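Long-range contacts in calcium uptake protein 3, mitochondrial (Homo sapiens, PDB 6AGI), which senses calcium through its EF-hand domains and, in a disulfide-linked heterodimer with MICU1, regulates the mitochondrial calcium uniporter in the central nervous system and skeletal muscle: residues Gln30-Pro35 and Lys85-Tyr90; Tyr36-Ala41 and Lys77-Leu82; Glu60-Leu65 and Val207-Leu212; Glu26-Leu31 and Leu56-Leu61. All blocks are in the same frame, centred on the assembly; numbering follows the deposited sequence.

Contact 1 of 4, residues Gln30-Pro35 and Lys85-Tyr90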
loop_
_atom_site.group_PDB
_atom_site.type_symbol
_atom_site.label_atom_id
_atom_site.label_comp_id
_atom_site.label_asym_id
_atom_site.label_seq_id
_atom_site.Cartn_x
_atom_site.Cartn_y
_atom_site.Cartn_z
ATOM N N GLN B 30 34.383 7.104 -9.605
ATOM C CA GLN B 30 33.045 6.575 -9.409
ATOM C C GLN B 30 33.101 5.065 -9.244
ATOM O O GLN B 30 33.814 4.375 -9.981
ATOM C CB GLN B 30 32.121 6.946 -10.558
ATOM C CG GLN B 30 30.738 6.407 -10.305
ATOM C CD GLN B 30 29.744 6.960 -11.265
ATOM O OE1 GLN B 30 30.120 7.687 -12.185
ATOM N NE2 GLN B 30 28.470 6.602 -11.092
ATOM N N LEU B 31 32.340 4.549 -8.284
ATOM C CA LEU B 31 32.301 3.116 -8.029
ATOM C C LEU B 31 31.101 2.453 -8.711
ATOM O O LEU B 31 30.042 3.062 -8.892
ATOM C CB LEU B 31 32.241 2.842 -6.537
ATOM C CG LEU B 31 33.430 3.350 -5.751
ATOM C CD1 LEU B 31 33.253 2.871 -4.334
ATOM C CD2 LEU B 31 34.766 2.893 -6.347
ATOM N N PHE B 32 31.268 1.179 -9.066
ATOM C CA PHE B 32 30.235 0.476 -9.812
ATOM C C PHE B 32 30.064 -0.950 -9.328
ATOM O O PHE B 32 30.976 -1.594 -8.813
ATOM C CB PHE B 32 30.507 0.431 -11.324
ATOM C CG PHE B 32 30.500 1.763 -11.965
ATOM C CD1 PHE B 32 29.310 2.360 -12.311
ATOM C CD2 PHE B 32 31.680 2.430 -12.200
ATOM C CE1 PHE B 32 29.294 3.605 -12.900
ATOM C CE2 PHE B 32 31.684 3.684 -12.787
ATOM C CZ PHE B 32 30.487 4.272 -13.143
ATOM N N MET B 33 28.879 -1.447 -9.606
ATOM C CA MET B 33 28.490 -2.820 -9.384
ATOM C C MET B 33 28.501 -3.492 -10.756
ATOM O O MET B 33 28.160 -2.854 -11.759
ATOM C CB MET B 33 27.087 -2.761 -8.760
ATOM C CG MET B 33 26.604 -3.823 -7.830
ATOM S SD MET B 33 25.116 -3.185 -7.020
ATOM C CE MET B 33 25.505 -3.510 -5.336
ATOM N N THR B 34 28.940 -4.745 -10.840
ATOM C CA THR B 34 28.662 -5.489 -12.062
ATOM C C THR B 34 27.316 -6.181 -11.942
ATOM O O THR B 34 26.727 -6.240 -10.856
ATOM C CB THR B 34 29.756 -6.503 -12.338
ATOM O OG1 THR B 34 29.894 -7.371 -11.212
ATOM C CG2 THR B 34 31.053 -5.800 -12.638
ATOM N N PRO B 35 26.774 -6.705 -13.048
ATOM C CA PRO B 35 25.515 -7.461 -12.922
ATOM C C PRO B 35 25.634 -8.630 -11.959
ATOM O O PRO B 35 24.702 -8.875 -11.175
ATOM C CB PRO B 35 25.229 -7.897 -14.356
ATOM C CG PRO B 35 25.896 -6.820 -15.182
ATOM C CD PRO B 35 27.147 -6.469 -14.456
ATOM N N LYS B 85 30.579 -8.651 -17.305
ATOM C CA LYS B 85 30.808 -7.708 -18.389
ATOM C C LYS B 85 29.759 -6.584 -18.423
ATOM O O LYS B 85 29.023 -6.454 -19.401
ATOM C CB LYS B 85 30.839 -8.437 -19.734
ATOM C CG LYS B 85 31.925 -9.495 -19.842
ATOM C CD LYS B 85 31.899 -10.177 -21.200
ATOM C CE LYS B 85 30.565 -10.858 -21.451
ATOM N NZ LYS B 85 30.271 -11.900 -20.428
ATOM N N GLY B 86 29.699 -5.771 -17.371
ATOM C CA GLY B 86 28.771 -4.642 -17.314
ATOM C C GLY B 86 29.003 -3.819 -16.063
ATOM O O GLY B 86 29.731 -4.227 -15.151
ATOM N N VAL B 87 28.343 -2.658 -16.010
ATOM C CA VAL B 87 28.500 -1.729 -14.880
ATOM C C VAL B 87 27.154 -1.153 -14.466
ATOM O O VAL B 87 26.335 -0.763 -15.305
ATOM C CB VAL B 87 29.486 -0.563 -15.145
ATOM C CG1 VAL B 87 30.903 -1.072 -15.191
ATOM C CG2 VAL B 87 29.134 0.222 -16.410
ATOM N N ILE B 88 26.952 -1.075 -13.155
ATOM C CA ILE B 88 25.756 -0.516 -12.535
ATOM C C ILE B 88 26.175 0.529 -11.510
ATOM O O ILE B 88 27.061 0.271 -10.682
ATOM C CB ILE B 88 24.903 -1.609 -11.870
ATOM C CG1 ILE B 88 24.548 -2.681 -12.912
ATOM C CG2 ILE B 88 23.723 -0.980 -11.154
ATOM C CD1 ILE B 88 23.836 -3.873 -12.345
ATOM N N SER B 89 25.605 1.733 -11.626
ATOM C CA SER B 89 25.899 2.812 -10.692
ATOM C C SER B 89 25.018 2.671 -9.467
ATOM O O SER B 89 24.113 1.831 -9.417
ATOM C CB SER B 89 25.676 4.184 -11.322
ATOM O OG SER B 89 24.371 4.310 -11.888
ATOM N N TYR B 90 25.267 3.544 -8.486
ATOM C CA TYR B 90 24.505 3.531 -7.239
ATOM C C TYR B 90 23.015 3.834 -7.467
ATOM O O TYR B 90 22.127 3.146 -6.920
ATOM C CB TYR B 90 25.126 4.517 -6.260
ATOM C CG TYR B 90 24.278 4.688 -5.027
ATOM C CD1 TYR B 90 23.948 3.587 -4.238
ATOM C CD2 TYR B 90 23.823 5.950 -4.632
ATOM C CE1 TYR B 90 23.168 3.720 -3.122
ATOM C CE2 TYR B 90 23.040 6.096 -3.499
ATOM C CZ TYR B 90 22.715 4.973 -2.748
ATOM O OH TYR B 90 21.947 5.100 -1.613
HETATM O O HOH W 1 27.823 4.897 -8.875
#
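Met33 and Ile88 make a single antiparallel beta bridge, a hydrogen-bonded pair that ties segment 30-35 to the loop running into helix 90-101. Met33 N donates to Ile88 O at 2.7 Å in an almost straight line (178°), and Ile88 N returns the bond, more bent (141°), to Met33 O at 2.6 Å; both donors lie in the carbonyl plane of their acceptor. Beta-branched Ile88 suits the extended backbone here, its CB resting 4.0 Å from Met33 CB while CD1 reaches on to Pro35 CA. Phe32 turns CG away from its carbonyl carbon (chi1 -64°), which brings the ring edge to the peptide between Ile88 and Ser89, CD1 lying 3.5 Å from Ile88 O. Its CG also meets Val87 CB at 4.1 Å, and Ile25 of the neighbouring strand packs on both residues. Shortening Phe32 to an alanine is likely to leave Val87 and the Ile88-Ser89 peptide without their aromatic neighbour and open a gap between strand and loop. One water accepts from Gln30 NE2 and Tyr90 N and donates to Leu31 O, 2.9 Å from each of the three. With Met33 and Ile88 paired through their backbones, Leu31 O and Tyr90 N joined by the water, and apolar side chains filling the flanks, the bridge can probably be buried at little cost in lost hydrogen bonds.

Contact 2 of 4, residues Tyr36-Ala41 and Lys77-Leu82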
loop_
_atom_site.group_PDB
_atom_site.type_symbol
_atom_site.label_atom_id
_atom_site.label_comp_id
_atom_site.label_asym_id
_atom_site.label_seq_id
_atom_site.Cartn_x
_atom_site.Cartn_y
_atom_site.Cartn_z
ATOM N N TYR B 36 26.770 -9.341 -11.953
ATOM C CA TYR B 36 26.952 -10.380 -10.938
ATOM C C TYR B 36 26.951 -9.766 -9.532
ATOM O O TYR B 36 26.257 -10.259 -8.630
ATOM C CB TYR B 36 28.244 -11.178 -11.185
ATOM C CG TYR B 36 28.367 -12.422 -10.330
ATOM C CD1 TYR B 36 27.243 -13.181 -10.009
ATOM C CD2 TYR B 36 29.593 -12.852 -9.858
ATOM C CE1 TYR B 36 27.335 -14.331 -9.223
ATOM C CE2 TYR B 36 29.708 -14.006 -9.064
ATOM C CZ TYR B 36 28.571 -14.743 -8.752
ATOM O OH TYR B 36 28.648 -15.893 -7.978
ATOM N N ASP B 37 27.648 -8.635 -9.349
ATOM C CA ASP B 37 27.690 -8.027 -8.025
ATOM C C ASP B 37 26.304 -7.636 -7.548
ATOM O O ASP B 37 26.007 -7.754 -6.351
ATOM C CB ASP B 37 28.554 -6.765 -8.015
ATOM C CG ASP B 37 30.022 -7.051 -8.062
ATOM O OD1 ASP B 37 30.472 -7.994 -7.371
ATOM O OD2 ASP B 37 30.726 -6.275 -8.744
ATOM N N PHE B 38 25.435 -7.211 -8.470
ATOM C CA PHE B 38 24.065 -6.936 -8.089
ATOM C C PHE B 38 23.322 -8.217 -7.697
ATOM O O PHE B 38 22.610 -8.250 -6.677
ATOM C CB PHE B 38 23.361 -6.185 -9.198
ATOM C CG PHE B 38 21.915 -6.019 -8.937
ATOM C CD1 PHE B 38 21.460 -5.061 -8.042
ATOM C CD2 PHE B 38 21.004 -6.880 -9.530
ATOM C CE1 PHE B 38 20.135 -4.937 -7.781
ATOM C CE2 PHE B 38 19.667 -6.759 -9.263
ATOM C CZ PHE B 38 19.237 -5.780 -8.390
ATOM N N ILE B 39 23.443 -9.269 -8.513
ATOM C CA ILE B 39 22.818 -10.548 -8.170
ATOM C C ILE B 39 23.211 -10.992 -6.763
ATOM O O ILE B 39 22.374 -11.468 -5.980
ATOM C CB ILE B 39 23.160 -11.622 -9.214
ATOM C CG1 ILE B 39 22.578 -11.214 -10.586
ATOM C CG2 ILE B 39 22.645 -12.979 -8.751
ATOM C CD1 ILE B 39 22.902 -12.179 -11.723
ATOM N N LEU B 40 24.502 -10.878 -6.436
ATOM C CA LEU B 40 24.944 -11.211 -5.090
ATOM C C LEU B 40 24.331 -10.265 -4.070
ATOM O O LEU B 40 23.833 -10.708 -3.025
ATOM C CB LEU B 40 26.471 -11.195 -5.020
ATOM C CG LEU B 40 27.105 -12.355 -5.808
ATOM C CD1 LEU B 40 28.626 -12.289 -5.922
ATOM C CD2 LEU B 40 26.651 -13.700 -5.232
ATOM N N ALA B 41 24.282 -8.965 -4.400
ATOM C CA ALA B 41 23.773 -7.964 -3.463
ATOM C C ALA B 41 22.329 -8.229 -3.074
ATOM O O ALA B 41 21.916 -7.895 -1.958
ATOM C CB ALA B 41 23.881 -6.568 -4.070
ATOM N N LYS B 77 17.293 -13.989 -18.037
ATOM C CA LYS B 77 18.684 -14.395 -17.926
ATOM C C LYS B 77 19.599 -13.304 -18.448
ATOM O O LYS B 77 20.767 -13.582 -18.737
ATOM C CB LYS B 77 18.963 -15.709 -18.668
ATOM C CG LYS B 77 18.690 -16.982 -17.855
ATOM C CD LYS B 77 18.394 -18.161 -18.762
ATOM C CE LYS B 77 16.976 -18.071 -19.363
ATOM N NZ LYS B 77 15.855 -18.134 -18.340
ATOM N N LEU B 78 19.090 -12.082 -18.578
ATOM C CA LEU B 78 19.902 -10.962 -19.016
ATOM C C LEU B 78 21.094 -10.768 -18.094
ATOM O O LEU B 78 22.251 -10.725 -18.540
ATOM C CB LEU B 78 19.022 -9.707 -19.075
ATOM C CG LEU B 78 19.700 -8.365 -19.383
ATOM C CD1 LEU B 78 20.178 -8.306 -20.808
ATOM C CD2 LEU B 78 18.786 -7.178 -19.076
ATOM N N PHE B 79 20.822 -10.670 -16.790
ATOM C CA PHE B 79 21.886 -10.373 -15.837
ATOM C C PHE B 79 22.826 -11.544 -15.655
ATOM O O PHE B 79 24.010 -11.322 -15.412
ATOM C CB PHE B 79 21.314 -9.957 -14.481
ATOM C CG PHE B 79 20.813 -8.544 -14.449
ATOM C CD1 PHE B 79 20.001 -8.059 -15.451
ATOM C CD2 PHE B 79 21.171 -7.699 -13.416
ATOM C CE1 PHE B 79 19.552 -6.768 -15.421
ATOM C CE2 PHE B 79 20.721 -6.409 -13.372
ATOM C CZ PHE B 79 19.908 -5.940 -14.378
ATOM N N ARG B 80 22.362 -12.788 -15.816
ATOM C CA ARG B 80 23.340 -13.855 -15.680
ATOM C C ARG B 80 24.139 -14.091 -16.936
ATOM O O ARG B 80 25.270 -14.569 -16.827
ATOM C CB ARG B 80 22.721 -15.210 -15.321
ATOM C CG ARG B 80 21.943 -15.294 -14.057
ATOM C CD ARG B 80 21.004 -16.470 -14.052
ATOM N NE ARG B 80 19.628 -16.062 -14.262
ATOM C CZ ARG B 80 18.587 -16.871 -14.124
ATOM N NH1 ARG B 80 18.775 -18.142 -13.777
ATOM N NH2 ARG B 80 17.360 -16.395 -14.321
ATOM N N ASN B 81 23.638 -13.693 -18.101
ATOM C CA ASN B 81 24.452 -13.838 -19.295
ATOM C C ASN B 81 25.496 -12.731 -19.384
ATOM O O ASN B 81 26.613 -12.969 -19.859
ATOM C CB ASN B 81 23.562 -13.911 -20.539
ATOM C CG ASN B 81 22.639 -15.138 -20.532
ATOM O OD1 ASN B 81 22.921 -16.153 -19.875
ATOM N ND2 ASN B 81 21.549 -15.059 -21.300
ATOM N N LEU B 82 25.115 -11.510 -18.996
ATOM C CA LEU B 82 26.042 -10.433 -18.639
ATOM C C LEU B 82 26.638 -10.725 -17.279
ATOM O O LEU B 82 26.257 -10.128 -16.274
ATOM C CB LEU B 82 25.315 -9.112 -18.542
ATOM C CG LEU B 82 24.854 -8.368 -19.739
ATOM C CD1 LEU B 82 24.245 -7.067 -19.220
ATOM C CD2 LEU B 82 26.107 -8.185 -20.465
#
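Helix 35-43 lies beside the short helix 78-81, turning Phe38 and Ile39 to Phe79 and Arg80, and the backbones come nearest at Tyr36 and Arg80, 6.9 Å between CA atoms. No hydrogen bond joins the two segments; the contact is made by side chains. Phe38 and Phe79 meet obliquely, their planes at 60° and centroids 5.9 Å apart, with Phe38 CD2 3.9 Å from Phe79 CE2. Ile39 holds CG1 away from its carbonyl carbon (chi1 -63°), and the unbranched CG1-CD1 arm of isoleucine reaches the neighbouring helix while the beta branch stays near its own. The CD1 methyl of Ile39 touches Phe79 CB at 3.9 Å and, on the aliphatic part of the arginine, Arg80 CG at 4.0 Å. Arg80 thus serves two purposes: its CG methylene extends the apolar surface, while its guanidinium turns to helix 227-250, NE to Glu240 and NH2 to Glu243 in salt bridges that fix its rotation. Lys77 CG lies over the centre of one guanidinium face, 3.6 Å above it, which should limit how the group can tilt. Phe38 rests on Tyr93 and Leu96 of helix 90-101, and Phe79 on the same Leu96. Helix 227-250 brings Phe233 and Leu237 against Phe79 and Ile244 against Ile39, so both longer helices pack on the pair; helix 35-43 follows strand 30-32 in the chain.

Contact 3 of 4, residues Glu60-Leu65 and Val207-Leu212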
loop_
_atom_site.group_PDB
_atom_site.type_symbol
_atom_site.label_atom_id
_atom_site.label_comp_id
_atom_site.label_asym_id
_atom_site.label_seq_id
_atom_site.Cartn_x
_atom_site.Cartn_y
_atom_site.Cartn_z
ATOM N N GLU B 60 38.528 1.246 -21.572
ATOM C CA GLU B 60 38.353 -0.173 -21.305
ATOM C C GLU B 60 36.960 -0.455 -20.759
ATOM O O GLU B 60 36.357 -1.496 -21.084
ATOM C CB GLU B 60 39.431 -0.714 -20.366
ATOM C CG GLU B 60 40.012 0.260 -19.360
ATOM C CD GLU B 60 41.226 -0.329 -18.647
ATOM O OE1 GLU B 60 41.761 -1.348 -19.144
ATOM O OE2 GLU B 60 41.656 0.220 -17.606
ATOM N N LEU B 61 36.391 0.490 -20.010
ATOM C CA LEU B 61 34.986 0.370 -19.632
ATOM C C LEU B 61 34.093 0.378 -20.869
ATOM O O LEU B 61 33.130 -0.401 -20.966
ATOM C CB LEU B 61 34.585 1.502 -18.683
ATOM C CG LEU B 61 33.269 1.434 -17.884
ATOM C CD1 LEU B 61 33.157 2.617 -16.903
ATOM C CD2 LEU B 61 31.991 1.320 -18.699
ATOM N N ASN B 62 34.376 1.262 -21.822
ATOM C CA ASN B 62 33.456 1.324 -22.943
ATOM C C ASN B 62 33.631 0.162 -23.914
ATOM O O ASN B 62 32.683 -0.157 -24.651
ATOM C CB ASN B 62 33.551 2.685 -23.628
ATOM C CG ASN B 62 32.511 3.667 -23.068
ATOM O OD1 ASN B 62 32.848 4.572 -22.300
ATOM N ND2 ASN B 62 31.234 3.450 -23.408
ATOM N N GLN B 63 34.782 -0.519 -23.894
ATOM C CA GLN B 63 34.830 -1.820 -24.556
ATOM C C GLN B 63 34.000 -2.851 -23.794
ATOM O O GLN B 63 33.310 -3.673 -24.410
ATOM C CB GLN B 63 36.276 -2.299 -24.719
ATOM C CG GLN B 63 36.491 -3.236 -25.930
ATOM C CD GLN B 63 36.369 -4.726 -25.583
ATOM O OE1 GLN B 63 36.902 -5.189 -24.573
ATOM N NE2 GLN B 63 35.651 -5.474 -26.421
ATOM N N MET B 64 34.045 -2.819 -22.454
ATOM C CA MET B 64 33.187 -3.705 -21.660
ATOM C C MET B 64 31.715 -3.550 -22.042
ATOM O O MET B 64 30.990 -4.544 -22.163
ATOM C CB MET B 64 33.371 -3.384 -20.174
ATOM C CG MET B 64 32.422 -4.047 -19.173
ATOM S SD MET B 64 33.262 -4.241 -17.562
ATOM C CE MET B 64 34.526 -5.449 -17.966
ATOM N N LEU B 65 31.278 -2.311 -22.309
ATOM C CA LEU B 65 29.889 -2.041 -22.683
ATOM C C LEU B 65 29.563 -2.300 -24.146
ATOM O O LEU B 65 28.404 -2.596 -24.459
ATOM C CB LEU B 65 29.517 -0.592 -22.375
ATOM C CG LEU B 65 29.481 -0.076 -20.941
ATOM C CD1 LEU B 65 29.233 1.430 -20.816
ATOM C CD2 LEU B 65 28.452 -0.917 -20.197
ATOM N N VAL B 207 27.659 12.036 -19.161
ATOM C CA VAL B 207 27.796 11.224 -17.957
ATOM C C VAL B 207 28.287 9.852 -18.395
ATOM O O VAL B 207 28.133 9.456 -19.555
ATOM C CB VAL B 207 26.453 11.168 -17.179
ATOM C CG1 VAL B 207 26.312 9.903 -16.348
ATOM C CG2 VAL B 207 26.302 12.408 -16.288
ATOM N N THR B 208 28.945 9.147 -17.478
ATOM C CA THR B 208 29.483 7.830 -17.794
ATOM C C THR B 208 28.386 6.846 -18.208
ATOM O O THR B 208 27.426 6.610 -17.468
ATOM C CB THR B 208 30.245 7.279 -16.590
ATOM O OG1 THR B 208 31.524 7.910 -16.503
ATOM C CG2 THR B 208 30.437 5.784 -16.715
ATOM N N ASP B 209 28.556 6.235 -19.378
ATOM C CA ASP B 209 27.582 5.263 -19.857
ATOM C C ASP B 209 27.610 4.028 -18.967
ATOM O O ASP B 209 28.615 3.716 -18.331
ATOM C CB ASP B 209 27.894 4.856 -21.302
ATOM C CG ASP B 209 27.205 5.734 -22.323
ATOM O OD1 ASP B 209 26.626 6.768 -21.924
ATOM O OD2 ASP B 209 27.278 5.407 -23.528
ATOM N N THR B 210 26.477 3.341 -18.893
ATOM C CA THR B 210 26.334 2.186 -18.028
ATOM C C THR B 210 25.632 1.097 -18.821
ATOM O O THR B 210 25.212 1.309 -19.968
ATOM C CB THR B 210 25.552 2.497 -16.740
ATOM O OG1 THR B 210 24.265 3.041 -17.063
ATOM C CG2 THR B 210 26.316 3.457 -15.820
ATOM N N THR B 211 25.531 -0.093 -18.214
ATOM C CA THR B 211 24.873 -1.200 -18.903
ATOM C C THR B 211 23.396 -0.918 -19.136
ATOM O O THR B 211 22.894 -1.130 -20.240
ATOM C CB THR B 211 25.093 -2.510 -18.144
ATOM O OG1 THR B 211 26.401 -3.012 -18.458
ATOM C CG2 THR B 211 23.993 -3.555 -18.457
ATOM N N LEU B 212 22.677 -0.427 -18.121
ATOM C CA LEU B 212 21.258 -0.161 -18.346
ATOM C C LEU B 212 21.067 0.996 -19.317
ATOM O O LEU B 212 20.115 0.999 -20.107
ATOM C CB LEU B 212 20.539 0.105 -17.024
ATOM C CG LEU B 212 20.301 -1.210 -16.287
ATOM C CD1 LEU B 212 19.518 -0.963 -15.011
ATOM C CD2 LEU B 212 19.597 -2.258 -17.198
#
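Leu65 reaches from helix 58-66 to the Asp209-Thr211 backbone, its two methyls dividing the work. CD1 lies 3.4 Å from Asp209 O and 3.7 Å from Asp209 CB, while CD2 meets Thr211 OG1 at 3.4 Å and also touches the carbonyl carbon of Thr210. The side chain leaves with CG turned away from its carbonyl carbon (chi1 -65°), which carries the fork outward from the helix. One turn earlier, Leu61 adds a looser touch, CD1 to Thr208 CG2 at 4.2 Å, the two side chains passing at a slant. Leucine suits both places because its branched end covers a stretch of main chain without asking for polar partners. Were Leu65 cut back to an alanine, a gap would probably open beside Asp209 and Thr211, letting the loop before helix 211-217 shift. No hydrogen bond links the two segments, and the partners of Thr210 and Thr211 lie outside them. Thr211 OG1 bonds to Val87 N, and Thr210, the N-cap residue, bonds through OG1 to Glu92 and weakly to Leu213 N. Asp209 has a long, weak ion pair with Lys124. Val87 packs on both Leu61 and Leu65 while its backbone bonds to Thr211. The whole is helix-to-loop packing by leucines four residues apart, Leu61 against the loop at Thr208-Asp209 and Leu65 against Asp209 and the N-capped first turn of helix 211-217.

Contact 4 of 4, residues Glu26-Leu31 and Leu56-Leu61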
loop_
_atom_site.group_PDB
_atom_site.type_symbol
_atom_site.label_atom_id
_atom_site.label_comp_id
_atom_site.label_asym_id
_atom_site.label_seq_id
_atom_site.Cartn_x
_atom_site.Cartn_y
_atom_site.Cartn_z
ATOM N N GLU B 26 35.826 0.422 -10.285
ATOM C CA GLU B 26 36.063 1.840 -10.099
ATOM C C GLU B 26 36.487 2.410 -11.445
ATOM O O GLU B 26 37.297 1.803 -12.146
ATOM C CB GLU B 26 37.131 2.065 -9.029
ATOM C CG GLU B 26 37.576 3.506 -8.865
ATOM C CD GLU B 26 38.742 3.892 -9.765
ATOM O OE1 GLU B 26 39.767 3.173 -9.787
ATOM O OE2 GLU B 26 38.615 4.906 -10.471
ATOM N N CYS B 27 35.961 3.573 -11.814
ATOM C CA CYS B 27 36.453 4.234 -13.020
ATOM C C CYS B 27 36.330 5.737 -12.821
ATOM O O CYS B 27 35.214 6.258 -12.748
ATOM C CB CYS B 27 35.679 3.771 -14.263
ATOM S SG CYS B 27 35.885 4.862 -15.723
ATOM N N GLU B 28 37.479 6.422 -12.767
ATOM C CA GLU B 28 37.555 7.854 -12.475
ATOM C C GLU B 28 36.829 8.191 -11.178
ATOM O O GLU B 28 35.980 9.077 -11.116
ATOM C CB GLU B 28 37.043 8.681 -13.648
ATOM C CG GLU B 28 37.424 8.048 -14.974
ATOM C CD GLU B 28 37.540 9.050 -16.095
ATOM O OE1 GLU B 28 38.217 8.738 -17.110
ATOM O OE2 GLU B 28 36.969 10.150 -15.946
ATOM N N GLY B 29 37.134 7.399 -10.151
ATOM C CA GLY B 29 36.637 7.588 -8.810
ATOM C C GLY B 29 35.203 7.203 -8.566
ATOM O O GLY B 29 34.822 7.005 -7.407
ATOM N N GLN B 30 34.383 7.104 -9.605
ATOM C CA GLN B 30 33.045 6.575 -9.409
ATOM C C GLN B 30 33.101 5.065 -9.244
ATOM O O GLN B 30 33.814 4.375 -9.981
ATOM C CB GLN B 30 32.121 6.946 -10.558
ATOM C CG GLN B 30 30.738 6.407 -10.305
ATOM C CD GLN B 30 29.744 6.960 -11.265
ATOM O OE1 GLN B 30 30.120 7.687 -12.185
ATOM N NE2 GLN B 30 28.470 6.602 -11.092
ATOM N N LEU B 31 32.340 4.549 -8.284
ATOM C CA LEU B 31 32.301 3.116 -8.029
ATOM C C LEU B 31 31.101 2.453 -8.711
ATOM O O LEU B 31 30.042 3.062 -8.892
ATOM C CB LEU B 31 32.241 2.842 -6.537
ATOM C CG LEU B 31 33.430 3.350 -5.751
ATOM C CD1 LEU B 31 33.253 2.871 -4.334
ATOM C CD2 LEU B 31 34.766 2.893 -6.347
ATOM N N LEU B 56 39.318 0.526 -13.916
ATOM C CA LEU B 56 39.283 0.673 -15.363
ATOM C C LEU B 56 39.469 2.129 -15.771
ATOM O O LEU B 56 39.028 3.044 -15.067
ATOM C CB LEU B 56 37.953 0.166 -15.942
ATOM C CG LEU B 56 37.416 -1.207 -15.523
ATOM C CD1 LEU B 56 36.342 -1.696 -16.485
ATOM C CD2 LEU B 56 38.550 -2.230 -15.444
ATOM N N SER B 57 40.112 2.333 -16.928
ATOM C CA SER B 57 40.036 3.601 -17.643
ATOM C C SER B 57 38.714 3.676 -18.404
ATOM O O SER B 57 38.036 2.666 -18.614
ATOM C CB SER B 57 41.187 3.755 -18.627
ATOM O OG SER B 57 40.801 3.271 -19.907
ATOM N N LYS B 58 38.379 4.884 -18.883
ATOM C CA LYS B 58 37.085 5.086 -19.538
ATOM C C LYS B 58 36.917 4.205 -20.776
ATOM O O LYS B 58 35.810 3.712 -21.042
ATOM C CB LYS B 58 36.881 6.563 -19.889
ATOM C CG LYS B 58 35.401 6.993 -19.949
ATOM C CD LYS B 58 34.861 7.442 -18.587
ATOM C CE LYS B 58 33.768 8.549 -18.674
ATOM N NZ LYS B 58 32.684 8.411 -19.721
ATOM N N GLN B 59 37.993 3.966 -21.545
ATOM C CA GLN B 59 37.757 3.231 -22.790
ATOM C C GLN B 59 37.872 1.731 -22.621
ATOM O O GLN B 59 37.310 0.973 -23.429
ATOM C CB GLN B 59 38.683 3.725 -23.919
ATOM C CG GLN B 59 37.885 4.424 -25.020
ATOM C CD GLN B 59 37.338 5.786 -24.584
ATOM O OE1 GLN B 59 38.086 6.624 -24.091
ATOM N NE2 GLN B 59 36.016 5.957 -24.650
ATOM N N GLU B 60 38.528 1.246 -21.572
ATOM C CA GLU B 60 38.353 -0.173 -21.305
ATOM C C GLU B 60 36.960 -0.455 -20.759
ATOM O O GLU B 60 36.357 -1.496 -21.084
ATOM C CB GLU B 60 39.431 -0.714 -20.366
ATOM C CG GLU B 60 40.012 0.260 -19.360
ATOM C CD GLU B 60 41.226 -0.329 -18.647
ATOM O OE1 GLU B 60 41.761 -1.348 -19.144
ATOM O OE2 GLU B 60 41.656 0.220 -17.606
ATOM N N LEU B 61 36.391 0.490 -20.010
ATOM C CA LEU B 61 34.986 0.370 -19.632
ATOM C C LEU B 61 34.093 0.378 -20.869
ATOM O O LEU B 61 33.130 -0.401 -20.966
ATOM C CB LEU B 61 34.585 1.502 -18.683
ATOM C CG LEU B 61 33.269 1.434 -17.884
ATOM C CD1 LEU B 61 33.157 2.617 -16.903
ATOM C CD2 LEU B 61 31.991 1.320 -18.699
HETATM O O HOH W 2 40.102 5.490 -13.931
#
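The turn of a two-residue beta hairpin, type I' from Cys27 to Gln30, meets the N-terminal end of helix 58-66, with Cys27 and Leu56 nearest in the backbone. Leu56 N donates to Glu26 O at 3.0 Å, nearly along the C=O axis, and this bond carries on the parallel pairing of strands 25-27 and 54-55. Cys27 sends SG to the helix by setting it opposite its own N (chi1 164°), where it lies 3.7 Å from Leu61 CD1 and 4.0 Å from Lys58 CD. A small sulfur-bearing side chain fits well between a leucine methyl and the CD methylene of Lys58. Glu28 and Lys58 cross at about a right angle, Glu28 OE1 touching Lys58 CB at 3.8 Å, but Glu28 OE2 and Lys58 NZ stay 6.0 Å apart, so their opposite charges can attract only at a distance. One water bridges the backbones, accepting from Glu28 N and donating to Leu56 O. Glu26 stabilises the turn, its OE2 taking a bond from Gly29 N at 2.9 Å while OE1 bonds to Ser55 OG; Gly29, at positive phi, fits readily in such a turn. Ser57 and Glu60 form a capping box: Ser57 N gives to the anti lone pair of Glu60 OE2 at 2.7 Å, and Ser57 OG accepts only weakly from Glu60 N. Direct and water-mediated backbone bonds therefore tie the hairpin to the residue leading into the helix; Lys58 adds its CB and CD methylenes, whereas Glu26 and Glu60 bond through their carboxylates.

From the N terminus, the hairpin at 26-31 pairs first with 56-61, and contact 4 closes the shortest of the four loops. Contact 1 starts from the same strand, sharing Gln30 and Leu31, but spans farther, to 85-90. Within that span contact 2 joins residues 36-41 of helix 35-43 to 77-82; it also crosses contact 4 in chain order. Contact 3 begins on the helix where contact 4 ends and runs to 207-212, crossing contacts 1 and 2. Val87 of contact 1 links contacts 1, 3 and 4 in space, reaching Leu61 and the Thr211 backbone. Together they join the small three-stranded sheet, helices 35-43, 58-66 and 78-81, and the start of helix 211-217.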